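Local coordinates for protein betaine aldehyde dehydrogenase (Staphylococcus aureus subsp. aureus COL, PDB 4QTO) that catalyses the NAD-dependent oxidation of betaine aldehyde to glycine betaine as a member of the aldehyde dehydrogenase family, at residues 281-286 against 436-441; 50-55 against 62-67; 137-142 against 474-479; 159-164 against 508-513. All blocks are in the same frame, centred on the assembly; numbering follows the deposited sequence. Where two conformers were deposited one is given.

Interaction 1: 281-286 against 436-441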
loop_
_atom_site.group_PDB
_atom_site.type_symbol
_atom_site.label_atom_id
_atom_site.label_comp_id
_atom_site.label_asym_id
_atom_site.label_seq_id
_atom_site.Cartn_x
_atom_site.Cartn_y
_atom_site.Cartn_z
ATOM N N GLY A 281 -2.338 19.940 21.358
ATOM C CA GLY A 281 -2.260 21.357 21.022
ATOM C C GLY A 281 -0.906 21.743 20.508
ATOM O O GLY A 281 -0.046 20.905 20.304
ATOM N N GLY A 282 -0.722 23.024 20.283
ATOM C CA GLY A 282 0.502 23.501 19.715
ATOM C C GLY A 282 0.750 24.990 19.843
ATOM O O GLY A 282 -0.027 25.715 20.394
ATOM N N LYS A 283 1.902 25.400 19.361
ATOM C CA LYS A 283 2.307 26.823 19.250
ATOM C C LYS A 283 2.566 26.926 17.758
ATOM O O LYS A 283 3.704 26.793 17.284
ATOM C CB LYS A 283 3.603 27.059 20.030
ATOM C CG LYS A 283 4.206 28.409 19.820
ATOM C CD LYS A 283 3.216 29.523 20.085
ATOM C CE LYS A 283 2.693 29.479 21.501
ATOM N NZ LYS A 283 2.008 30.740 21.860
ATOM N N ASN A 284 1.489 27.172 17.011
ATOM C CA ASN A 284 1.567 26.981 15.564
ATOM C C ASN A 284 2.012 28.204 14.824
ATOM O O ASN A 284 1.378 29.252 14.970
ATOM C CB ASN A 284 0.192 26.526 15.090
ATOM C CG ASN A 284 -0.346 25.387 15.938
ATOM O OD1 ASN A 284 0.178 24.297 15.933
ATOM N ND2 ASN A 284 -1.345 25.707 16.781
ATOM N N PRO A 285 3.088 28.076 14.036
ATOM C CA PRO A 285 3.597 29.230 13.319
ATOM C C PRO A 285 2.821 29.590 12.062
ATOM O O PRO A 285 2.420 28.706 11.309
ATOM C CB PRO A 285 5.013 28.804 12.978
ATOM C CG PRO A 285 4.919 27.332 12.768
ATOM C CD PRO A 285 3.911 26.875 13.784
ATOM N N ASN A 286 2.704 30.893 11.798
ATOM C CA ASN A 286 2.096 31.410 10.562
ATOM C C ASN A 286 3.202 32.276 9.972
ATOM O O ASN A 286 3.463 33.391 10.458
ATOM C CB ASN A 286 0.844 32.182 10.895
ATOM C CG ASN A 286 0.102 32.624 9.666
ATOM O OD1 ASN A 286 0.614 32.483 8.547
ATOM N ND2 ASN A 286 -1.096 33.156 9.851
ATOM N N ASN A 436 10.673 26.378 14.415
ATOM C CA ASN A 436 10.994 25.108 15.041
ATOM C C ASN A 436 11.451 25.243 16.496
ATOM O O ASN A 436 11.598 24.219 17.192
ATOM C CB ASN A 436 12.046 24.357 14.228
ATOM C CG ASN A 436 11.469 23.708 12.990
ATOM O OD1 ASN A 436 10.278 23.361 12.944
ATOM N ND2 ASN A 436 12.321 23.477 12.017
ATOM N N ASP A 437 11.594 26.485 16.960
ATOM C CA ASP A 437 12.045 26.734 18.335
ATOM C C ASP A 437 10.855 26.801 19.296
ATOM O O ASP A 437 10.443 27.893 19.744
ATOM C CB ASP A 437 12.834 28.038 18.412
ATOM C CG ASP A 437 13.458 28.261 19.784
ATOM O OD1 ASP A 437 13.629 27.273 20.511
ATOM O OD2 ASP A 437 13.794 29.436 20.138
ATOM N N SER A 438 10.229 25.645 19.519
ATOM C CA SER A 438 9.162 25.506 20.510
ATOM C C SER A 438 9.143 24.035 20.860
ATOM O O SER A 438 9.800 23.209 20.201
ATOM C CB SER A 438 7.731 25.938 20.047
ATOM O OG SER A 438 6.994 24.917 19.425
ATOM N N ILE A 439 8.404 23.703 21.901
ATOM C CA ILE A 439 8.296 22.302 22.287
ATOM C C ILE A 439 7.236 21.583 21.484
ATOM O O ILE A 439 7.135 20.352 21.603
ATOM C CB ILE A 439 7.943 22.143 23.792
ATOM C CG1 ILE A 439 6.554 22.725 24.115
ATOM C CG2 ILE A 439 8.999 22.802 24.674
ATOM C CD1 ILE A 439 6.049 22.386 25.518
ATOM N N TYR A 440 6.478 22.316 20.667
ATOM C CA TYR A 440 5.331 21.783 19.971
ATOM C C TYR A 440 5.630 21.405 18.527
ATOM O O TYR A 440 6.749 21.580 18.044
ATOM C CB TYR A 440 4.190 22.794 20.051
ATOM C CG TYR A 440 3.601 22.943 21.464
ATOM C CD1 TYR A 440 2.794 21.942 21.984
ATOM C CD2 TYR A 440 3.794 24.067 22.193
ATOM C CE1 TYR A 440 2.206 22.048 23.226
ATOM C CE2 TYR A 440 3.199 24.195 23.453
ATOM C CZ TYR A 440 2.421 23.180 23.954
ATOM O OH TYR A 440 1.782 23.235 25.183
ATOM N N GLY A 441 4.628 20.888 17.830
ATOM C CA GLY A 441 4.839 20.456 16.446
ATOM C C GLY A 441 3.577 20.039 15.727
ATOM O O GLY A 441 3.588 19.050 14.978
#
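Gly282 and Tyr440 mark the closest approach of the two backbones, their CA atoms 5.1 Å apart, and no hydrogen bond joins segments 281-286 and 436-441. The backbone angles of Gly281 bring the position of a CB against the preceding carbonyl oxygen, a conformation that favours glycine. The Tyr440 ring lies against this glycine-rich loop. Gly282 CA sits over one ring face, 3.9 Å from the centroid and 28° off the normal, which makes a CH-pi contact; Ile439 CG1 of the ring's own segment lies over the opposite face. Gly281 O approaches the ring obliquely, 3.5 Å from Tyr440 CD1. Lys283 adds its CB, 3.7 Å from Tyr440 CD2. With CG anti to the backbone N (chi1 171°) and bends at chi2 and chi3, the lysine chain turns away, and NZ is hydrogen-bonded to the backbone carbonyl O of Glu413. Ser438 OG stands 4.1 Å from Lys283 CB and accepts the N-H of Tyr440 at 2.9 Å, forming an ST turn just before the ring. Ser486 OG hydrogen-bonds both Gly281 O and Gly441 N, bridging the loops that lead into strands 285-288 and 443-447, neighbours in the seven-stranded mixed sheet of the aldehyde dehydrogenase catalytic domain. Direct cohesion across the contact is therefore van der Waals and CH-pi, an aromatic ring on a glycine backbone, while Lys283 NZ and Gly281 O find hydrogen-bond partners outside the two segments.

Interaction 2: 50-55 against 62-67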
loop_
_atom_site.group_PDB
_atom_site.type_symbol
_atom_site.label_atom_id
_atom_site.label_comp_id
_atom_site.label_asym_id
_atom_site.label_seq_id
_atom_site.Cartn_x
_atom_site.Cartn_y
_atom_site.Cartn_z
ATOM N N ARG A 50 -24.086 17.623 37.366
ATOM C CA ARG A 50 -23.326 18.795 36.988
ATOM C C ARG A 50 -24.176 19.695 36.117
ATOM O O ARG A 50 -24.865 19.234 35.217
ATOM C CB ARG A 50 -22.075 18.362 36.204
ATOM C CG ARG A 50 -21.328 19.523 35.576
ATOM C CD ARG A 50 -20.154 19.012 34.758
ATOM N NE ARG A 50 -19.126 18.431 35.632
ATOM C CZ ARG A 50 -18.112 19.083 36.135
ATOM N NH1 ARG A 50 -17.929 20.359 35.803
ATOM N NH2 ARG A 50 -17.269 18.452 36.924
ATOM N N ASP A 51 -24.162 20.987 36.436
ATOM C CA ASP A 51 -24.855 21.997 35.642
ATOM C C ASP A 51 -23.917 22.480 34.520
ATOM O O ASP A 51 -22.735 22.799 34.762
ATOM C CB ASP A 51 -25.258 23.190 36.504
ATOM C CG ASP A 51 -26.386 22.879 37.462
ATOM O OD1 ASP A 51 -27.033 21.819 37.386
ATOM O OD2 ASP A 51 -26.642 23.736 38.314
ATOM N N ILE A 52 -24.445 22.458 33.307
ATOM C CA ILE A 52 -23.777 22.835 32.073
ATOM C C ILE A 52 -24.187 24.284 31.794
ATOM O O ILE A 52 -25.360 24.644 31.916
ATOM C CB ILE A 52 -24.197 21.899 30.921
ATOM C CG1 ILE A 52 -23.890 20.455 31.301
ATOM C CG2 ILE A 52 -23.520 22.276 29.606
ATOM C CD1 ILE A 52 -22.465 20.210 31.750
ATOM N N ILE A 53 -23.212 25.089 31.387
ATOM C CA ILE A 53 -23.387 26.515 31.183
ATOM C C ILE A 53 -23.228 26.929 29.721
ATOM O O ILE A 53 -22.508 26.274 28.947
ATOM C CB ILE A 53 -22.278 27.211 32.004
ATOM C CG1 ILE A 53 -22.353 26.760 33.478
ATOM C CG2 ILE A 53 -22.348 28.709 31.890
ATOM C CD1 ILE A 53 -21.123 27.121 34.296
ATOM N N ASN A 54 -23.915 28.003 29.351
ATOM C CA ASN A 54 -23.767 28.630 28.032
ATOM C C ASN A 54 -22.730 29.764 28.268
ATOM O O ASN A 54 -23.011 30.698 29.016
ATOM C CB ASN A 54 -25.086 29.231 27.578
ATOM C CG ASN A 54 -24.964 30.036 26.279
ATOM O OD1 ASN A 54 -23.862 30.265 25.747
ATOM N ND2 ASN A 54 -26.095 30.525 25.800
ATOM N N PRO A 55 -21.552 29.726 27.629
ATOM C CA PRO A 55 -20.558 30.779 27.889
ATOM C C PRO A 55 -20.950 32.199 27.441
ATOM O O PRO A 55 -20.333 33.182 27.853
ATOM C CB PRO A 55 -19.330 30.308 27.121
ATOM C CG PRO A 55 -19.896 29.463 26.027
ATOM C CD PRO A 55 -21.101 28.764 26.616
ATOM N N PHE A 62 -28.486 23.169 31.245
ATOM C CA PHE A 62 -28.792 21.735 31.320
ATOM C C PHE A 62 -28.099 21.143 32.530
ATOM O O PHE A 62 -27.139 21.707 33.044
ATOM C CB PHE A 62 -28.284 21.046 30.050
ATOM C CG PHE A 62 -29.017 19.775 29.672
ATOM C CD1 PHE A 62 -30.370 19.799 29.371
ATOM C CD2 PHE A 62 -28.331 18.579 29.512
ATOM C CE1 PHE A 62 -31.040 18.632 28.974
ATOM C CE2 PHE A 62 -28.991 17.431 29.127
ATOM C CZ PHE A 62 -30.327 17.457 28.835
ATOM N N THR A 63 -28.598 19.997 32.980
ATOM C CA THR A 63 -27.995 19.300 34.113
ATOM C C THR A 63 -27.831 17.839 33.708
ATOM O O THR A 63 -28.798 17.205 33.260
ATOM C CB THR A 63 -28.855 19.412 35.373
ATOM O OG1 THR A 63 -28.960 20.797 35.741
ATOM C CG2 THR A 63 -28.217 18.631 36.529
ATOM N N VAL A 64 -26.621 17.307 33.874
ATOM C CA VAL A 64 -26.331 15.937 33.495
ATOM C C VAL A 64 -25.741 15.127 34.659
ATOM O O VAL A 64 -25.253 15.683 35.656
ATOM C CB VAL A 64 -25.331 15.874 32.307
ATOM C CG1 VAL A 64 -25.904 16.606 31.100
ATOM C CG2 VAL A 64 -23.992 16.460 32.714
ATOM N N SER A 65 -25.792 13.808 34.516
ATOM C CA SER A 65 -25.167 12.925 35.497
ATOM C C SER A 65 -23.669 13.170 35.576
ATOM O O SER A 65 -23.020 13.476 34.569
ATOM C CB SER A 65 -25.351 11.470 35.117
ATOM O OG SER A 65 -26.718 11.121 35.148
ATOM N N GLU A 66 -23.120 13.056 36.786
ATOM C CA GLU A 66 -21.664 13.203 37.044
ATOM C C GLU A 66 -21.249 11.814 37.599
ATOM O O GLU A 66 -21.425 11.505 38.792
ATOM C CB GLU A 66 -21.417 14.292 38.051
ATOM C CG GLU A 66 -19.955 14.509 38.425
ATOM C CD GLU A 66 -19.192 15.379 37.438
ATOM O OE1 GLU A 66 -19.708 15.775 36.379
ATOM O OE2 GLU A 66 -18.062 15.770 37.827
ATOM N N GLY A 67 -20.754 10.980 36.700
ATOM C CA GLY A 67 -20.434 9.588 36.995
ATOM C C GLY A 67 -19.287 9.349 37.956
ATOM O O GLY A 67 -18.458 10.235 38.186
#
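Arg50, Asp51 and Ile52 pair with Val64, Thr63 and Phe62 in a two-stranded antiparallel beta hairpin, with short segment axes 4.6 Å apart at closest approach. Three backbone hydrogen bonds fix the register: Arg50 and Val64 exchange a reciprocal pair, and Ile52 N donates to Phe62 O at 2.8 Å. Between them, Asp51 and Thr63 form the non-hydrogen-bonded pair, where the CA atoms close to 4.4 Å. Apolar contact is modest and lies on the Arg50, Ile52, Phe62 and Val64 face. There Ile52 CD1 meets Val64 CG2 at 4.2 Å, the two side chains crossing at about a right angle; helix 211-223 packs on Phe62 and Val64. On the other face Asp51 and Thr63 run side by side, and Thr63 OG1 donates to Asp51 OD1 at 2.7 Å from above the carboxylate plane. A side-on salt bridge joins Arg50 to Glu66, two residues past Val64 and beyond the ladder. Glu66, bent at chi2 (82°), presents both oxygens on their syn sides to Arg50, though somewhat out of the carboxylate plane, while a weak bond from Ala236 N also reaches OE2. Arg50 NE lies 2.8 Å from Glu66 OE1, and Arg50 NH2 2.9 Å from Glu66 OE2, both oxygens close to the guanidinium plane although the carboxylate is turned 38° from it.

Interaction 3: 137-142 against 474-479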
loop_
_atom_site.group_PDB
_atom_site.type_symbol
_atom_site.label_atom_id
_atom_site.label_comp_id
_atom_site.label_asym_id
_atom_site.label_seq_id
_atom_site.Cartn_x
_atom_site.Cartn_y
_atom_site.Cartn_z
ATOM N N HIS A 137 -20.066 14.731 9.220
ATOM C CA HIS A 137 -20.677 13.819 8.271
ATOM C C HIS A 137 -19.594 13.180 7.381
ATOM O O HIS A 137 -19.595 11.950 7.158
ATOM C CB HIS A 137 -21.685 14.571 7.374
ATOM C CG HIS A 137 -22.202 13.755 6.228
ATOM N ND1 HIS A 137 -23.150 12.778 6.384
ATOM C CD2 HIS A 137 -21.872 13.756 4.915
ATOM C CE1 HIS A 137 -23.415 12.230 5.204
ATOM N NE2 HIS A 137 -22.681 12.836 4.290
ATOM N N ASN A 138 -18.678 14.001 6.864
ATOM C CA ASN A 138 -17.616 13.505 6.007
ATOM C C ASN A 138 -16.609 12.597 6.716
ATOM O O ASN A 138 -16.087 11.679 6.103
ATOM C CB ASN A 138 -16.937 14.628 5.271
ATOM C CG ASN A 138 -17.824 15.198 4.179
ATOM O OD1 ASN A 138 -18.617 14.438 3.560
ATOM N ND2 ASN A 138 -17.670 16.480 3.881
ATOM N N VAL A 139 -16.349 12.829 8.009
ATOM C CA VAL A 139 -15.481 11.939 8.764
ATOM C C VAL A 139 -16.093 10.542 8.873
ATOM O O VAL A 139 -15.479 9.510 8.583
ATOM C CB VAL A 139 -15.191 12.532 10.152
ATOM C CG1 VAL A 139 -14.555 11.504 11.105
ATOM C CG2 VAL A 139 -14.304 13.753 10.034
ATOM N N PHE A 140 -17.339 10.487 9.314
ATOM C CA PHE A 140 -18.017 9.204 9.394
ATOM C C PHE A 140 -18.095 8.527 8.021
ATOM O O PHE A 140 -17.881 7.327 7.916
ATOM C CB PHE A 140 -19.417 9.273 10.048
ATOM C CG PHE A 140 -19.390 9.437 11.563
ATOM C CD1 PHE A 140 -19.127 8.349 12.367
ATOM C CD2 PHE A 140 -19.700 10.635 12.159
ATOM C CE1 PHE A 140 -19.109 8.460 13.755
ATOM C CE2 PHE A 140 -19.692 10.746 13.558
ATOM C CZ PHE A 140 -19.400 9.657 14.350
ATOM N N MET A 141 -18.399 9.299 6.978
ATOM C CA MET A 141 -18.536 8.698 5.642
ATOM C C MET A 141 -17.209 8.150 5.149
ATOM O O MET A 141 -17.175 7.079 4.534
ATOM C CB MET A 141 -19.101 9.679 4.628
ATOM C CG MET A 141 -19.560 9.000 3.344
ATOM S SD MET A 141 -20.957 7.882 3.593
ATOM C CE MET A 141 -22.179 9.142 4.046
ATOM N N TYR A 142 -16.115 8.855 5.438
ATOM C CA TYR A 142 -14.781 8.417 5.039
ATOM C C TYR A 142 -14.419 7.065 5.670
ATOM O O TYR A 142 -14.041 6.123 4.964
ATOM C CB TYR A 142 -13.714 9.454 5.443
ATOM C CG TYR A 142 -12.297 8.985 5.156
ATOM C CD1 TYR A 142 -11.741 9.108 3.879
ATOM C CD2 TYR A 142 -11.515 8.394 6.160
ATOM C CE1 TYR A 142 -10.438 8.669 3.618
ATOM C CE2 TYR A 142 -10.252 7.936 5.895
ATOM C CZ TYR A 142 -9.711 8.080 4.637
ATOM O OH TYR A 142 -8.416 7.650 4.398
ATOM N N TYR A 474 -8.189 20.827 7.401
ATOM C CA TYR A 474 -7.965 19.437 7.821
ATOM C C TYR A 474 -9.139 18.667 7.210
ATOM O O TYR A 474 -10.196 19.261 6.901
ATOM C CB TYR A 474 -7.896 19.235 9.337
ATOM C CG TYR A 474 -9.013 19.885 10.136
ATOM C CD1 TYR A 474 -10.321 19.407 10.114
ATOM C CD2 TYR A 474 -8.744 21.015 10.903
ATOM C CE1 TYR A 474 -11.332 20.053 10.823
ATOM C CE2 TYR A 474 -9.738 21.650 11.624
ATOM C CZ TYR A 474 -11.026 21.166 11.582
ATOM O OH TYR A 474 -12.027 21.811 12.281
ATOM N N PHE A 475 -8.947 17.375 6.978
ATOM C CA PHE A 475 -10.007 16.563 6.411
ATOM C C PHE A 475 -9.713 15.082 6.634
ATOM O O PHE A 475 -8.556 14.681 6.815
ATOM C CB PHE A 475 -10.286 16.873 4.911
ATOM C CG PHE A 475 -9.060 17.089 4.078
ATOM C CD1 PHE A 475 -8.251 16.050 3.683
ATOM C CD2 PHE A 475 -8.717 18.367 3.658
ATOM C CE1 PHE A 475 -7.123 16.265 2.918
ATOM C CE2 PHE A 475 -7.593 18.582 2.895
ATOM C CZ PHE A 475 -6.802 17.534 2.489
ATOM N N ALA A 476 -10.785 14.280 6.597
ATOM C CA ALA A 476 -10.702 12.865 6.933
ATOM C C ALA A 476 -9.730 12.068 6.080
ATOM O O ALA A 476 -9.174 11.080 6.538
ATOM C CB ALA A 476 -12.082 12.248 6.854
ATOM N N GLN A 477 -9.477 12.542 4.864
ATOM C CA GLN A 477 -8.573 11.825 3.969
ATOM C C GLN A 477 -7.081 11.878 4.348
ATOM O O GLN A 477 -6.320 11.032 3.857
ATOM C CB GLN A 477 -8.741 12.336 2.541
ATOM C CG GLN A 477 -10.106 12.023 1.883
ATOM C CD GLN A 477 -11.291 12.913 2.308
ATOM O OE1 GLN A 477 -11.159 13.901 3.048
ATOM N NE2 GLN A 477 -12.476 12.553 1.817
ATOM N N ALA A 478 -6.692 12.808 5.210
ATOM C CA ALA A 478 -5.255 12.995 5.548
ATOM C C ALA A 478 -5.034 12.960 7.048
ATOM O O ALA A 478 -5.815 13.541 7.800
ATOM C CB ALA A 478 -4.788 14.338 4.993
ATOM N N PRO A 479 -3.940 12.347 7.507
ATOM C CA PRO A 479 -3.651 12.242 8.940
ATOM C C PRO A 479 -3.268 13.558 9.566
ATOM O O PRO A 479 -2.646 14.412 8.914
ATOM C CB PRO A 479 -2.474 11.286 8.989
ATOM C CG PRO A 479 -1.768 11.516 7.680
ATOM C CD PRO A 479 -2.917 11.674 6.686
HETATM O O HOH W 1 -7.216 8.943 2.258
#
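Tyr142 lays one face of its ring over the peptide between Ala476 and Gln477. Ala476 O is 3.4 Å above the ring plane and Gln477 N 4.1 Å above it, both displaced toward the rim, so the ring covers the peptide without centring on either atom. The carbonyl oxygen is nearest Tyr142 CE2, at 3.4 Å. Toward the CE1 rim, the Gln477 chain crosses the ring at a slant, its CG 3.8 Å from Tyr142 CE1 and its amide plane turned 68° from the ring. The Phe475 ring, by contrast, has Gln477 N at its edge, in plane, while His505 of the second subunit meets that ring with planes at about 75°.

Helix 126-146 here abuts a type I beta turn, Phe475 to Ala478, closed by the 3.1 Å bond from Ala478 N to Phe475 O. Ala476 is the second residue of the turn: CB points at the helix and touches Tyr142 CB at 3.5 Å, and Val139 CG2 lies 4.2 Å from Ala476 CB. Tyr142 CG is anti to the backbone N (chi1 175°), which carries the ring outward from the helix and along the turn. At the hydroxyl end of the ring, a water bridges Tyr142 OH and Gln477 O, donating to the carbonyl. The turn also lies at subunit interfaces. Gln477 NE2 donates to Asp148 and Glu94 of the third subunit, and Asn138 OD1 accepts from Lys98 of that same subunit, while Pro158 of the second subunit packs on Phe475 and Gln477.

Interaction 4: 159-164 against 508-513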
loop_
_atom_site.group_PDB
_atom_site.type_symbol
_atom_site.label_atom_id
_atom_site.label_comp_id
_atom_site.label_asym_id
_atom_site.label_seq_id
_atom_site.Cartn_x
_atom_site.Cartn_y
_atom_site.Cartn_z
ATOM N N ILE A 159 11.144 -18.884 4.657
ATOM C CA ILE A 159 11.283 -20.273 5.095
ATOM C C ILE A 159 10.487 -21.155 4.132
ATOM O O ILE A 159 9.269 -21.017 3.998
ATOM C CB ILE A 159 10.718 -20.506 6.527
ATOM C CG1 ILE A 159 11.341 -19.523 7.513
ATOM C CG2 ILE A 159 10.967 -21.957 6.938
ATOM C CD1 ILE A 159 10.777 -19.604 8.918
ATOM N N PRO A 160 11.166 -22.077 3.448
ATOM C CA PRO A 160 10.386 -22.956 2.562
ATOM C C PRO A 160 9.324 -23.766 3.320
ATOM O O PRO A 160 9.496 -24.090 4.495
ATOM C CB PRO A 160 11.450 -23.858 1.930
ATOM C CG PRO A 160 12.749 -23.105 2.074
ATOM C CD PRO A 160 12.612 -22.309 3.349
ATOM N N ASP A 161 8.236 -24.078 2.640
ATOM C CA ASP A 161 7.144 -24.872 3.226
ATOM C C ASP A 161 6.500 -24.201 4.441
ATOM O O ASP A 161 6.211 -24.838 5.453
ATOM C CB ASP A 161 7.574 -26.307 3.555
ATOM C CG ASP A 161 7.912 -27.115 2.310
ATOM O OD1 ASP A 161 7.242 -26.943 1.289
ATOM O OD2 ASP A 161 8.861 -27.917 2.365
ATOM N N THR A 162 6.310 -22.892 4.334
ATOM C CA THR A 162 5.542 -22.146 5.316
ATOM C C THR A 162 4.644 -21.129 4.601
ATOM O O THR A 162 4.939 -20.721 3.453
ATOM C CB THR A 162 6.415 -21.346 6.315
ATOM O OG1 THR A 162 7.176 -20.358 5.593
ATOM C CG2 THR A 162 7.326 -22.250 7.103
ATOM N N GLU A 163 3.556 -20.753 5.271
ATOM C CA GLU A 163 2.664 -19.704 4.812
ATOM C C GLU A 163 2.750 -18.648 5.881
ATOM O O GLU A 163 2.622 -18.961 7.083
ATOM C CB GLU A 163 1.214 -20.166 4.714
ATOM C CG GLU A 163 0.310 -19.032 4.240
ATOM C CD GLU A 163 -1.173 -19.206 4.496
ATOM O OE1 GLU A 163 -1.892 -19.079 3.486
ATOM O OE2 GLU A 163 -1.626 -19.391 5.675
ATOM N N SER A 164 2.902 -17.400 5.462
ATOM C CA SER A 164 3.030 -16.275 6.374
ATOM C C SER A 164 2.024 -15.206 6.033
ATOM O O SER A 164 1.943 -14.779 4.874
ATOM C CB SER A 164 4.441 -15.687 6.236
ATOM O OG SER A 164 4.656 -14.491 7.009
ATOM N N THR A 508 2.243 -20.627 9.374
ATOM C CA THR A 508 1.902 -22.026 9.344
ATOM C C THR A 508 3.029 -22.822 8.701
ATOM O O THR A 508 3.459 -22.495 7.583
ATOM C CB THR A 508 0.607 -22.246 8.526
ATOM O OG1 THR A 508 -0.461 -21.490 9.116
ATOM C CG2 THR A 508 0.219 -23.738 8.502
ATOM N N ASN A 509 3.521 -23.856 9.393
ATOM C CA ASN A 509 4.539 -24.737 8.830
ATOM C C ASN A 509 3.760 -25.869 8.168
ATOM O O ASN A 509 3.118 -26.671 8.849
ATOM C CB ASN A 509 5.488 -25.243 9.891
ATOM C CG ASN A 509 6.631 -26.037 9.313
ATOM O OD1 ASN A 509 6.494 -26.684 8.257
ATOM N ND2 ASN A 509 7.765 -26.073 10.029
ATOM N N THR A 510 3.821 -25.888 6.841
ATOM C CA THR A 510 3.088 -26.853 6.053
ATOM C C THR A 510 3.792 -28.192 5.866
ATOM O O THR A 510 3.221 -29.089 5.251
ATOM C CB THR A 510 2.673 -26.275 4.697
ATOM O OG1 THR A 510 3.827 -25.994 3.901
ATOM C CG2 THR A 510 1.858 -25.004 4.885
ATOM N N ASN A 511 5.016 -28.328 6.344
ATOM C CA ASN A 511 5.706 -29.632 6.274
ATOM C C ASN A 511 6.588 -29.740 7.511
ATOM O O ASN A 511 7.807 -29.759 7.434
ATOM C CB ASN A 511 6.523 -29.710 5.007
ATOM C CG ASN A 511 7.140 -31.081 4.822
ATOM O OD1 ASN A 511 6.603 -32.073 5.315
ATOM N ND2 ASN A 511 8.262 -31.138 4.131
ATOM N N PRO A 512 5.957 -29.824 8.690
ATOM C CA PRO A 512 6.759 -29.750 9.901
ATOM C C PRO A 512 7.647 -30.949 10.150
ATOM O O PRO A 512 7.219 -32.102 9.978
ATOM C CB PRO A 512 5.726 -29.599 11.019
ATOM C CG PRO A 512 4.430 -29.982 10.428
ATOM C CD PRO A 512 4.509 -29.859 8.957
ATOM N N GLN A 513 8.866 -30.667 10.585
ATOM C CA GLN A 513 9.843 -31.704 10.842
ATOM C C GLN A 513 10.431 -31.523 12.210
ATOM O O GLN A 513 10.576 -30.394 12.679
ATOM C CB GLN A 513 10.981 -31.647 9.812
ATOM C CG GLN A 513 10.525 -31.809 8.378
ATOM C CD GLN A 513 9.892 -33.159 8.110
ATOM O OE1 GLN A 513 10.344 -34.182 8.618
ATOM N NE2 GLN A 513 8.852 -33.176 7.287
HETATM O O HOH W 2 8.842 -25.641 6.861
HETATM O O HOH W 3 -0.435 -18.842 8.115
#
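Asp161 lies alongside Asn511, the two side chains pointing the same way; Asp161 CB is 3.8 Å from Asn511 CB, and the carboxylate and amide planes stand 80° apart. Its backbone carbonyl does the bonding: Asp161 O accepts Thr510 N at 3.0 Å, with the donor 39° out of the carbonyl plane. Asn509 OD1 takes the N-H of Asn511 at 2.9 Å in an Asx turn just after strand 501-509.

The contact lies toward the tip of the antiparallel pairing between strands 162-177 and 501-509, in the arm that aldehyde dehydrogenases use for oligomerisation. Glu163 and Thr508 are a hydrogen-bonded pair, each N-H donating to the other's carbonyl at nearly equal length. Thr162 and Asn509 form the adjacent non-hydrogen-bonded pair, where Thr162 CA makes a CA-H...O contact with Thr508 O at 3.1 Å. Thr508 also enters a parallel ladder with a strand of the second subunit, so the sheet continues across that interface, and Asn509 ND2 donates to Asp470 OD2 of the second subunit. Glu163 is stretched out almost straight from its backbone nitrogen (chi1 180°), which sets its chain beside Thr508; a water joins Glu163 OE2 and Thr508 OG1, 2.8 Å from each. The other carboxylate oxygen, OE1, forms a salt bridge with Lys165 of the fourth subunit.

In the fold
From the N terminus, interaction 2 comes first, closing a short hairpin of strands 49-54 and 59-65 before any other contact opens. Helix 126-146 then opens interaction 3, and residues 159-164 open interaction 4. Residues 281-286 open interaction 1, which segment 436-441 completes within the spans of interactions 3 and 4. Interaction 3 closes at 474-479 and interaction 4 at 508-513, so these two cross. Interaction 1 joins loops entering strands 285-288 and 443-447; interaction 3 brings a late turn onto an early helix; interaction 4 pairs two arm strands. Interactions 3 and 4, with centres about 41 Å apart, both touch the second subunit.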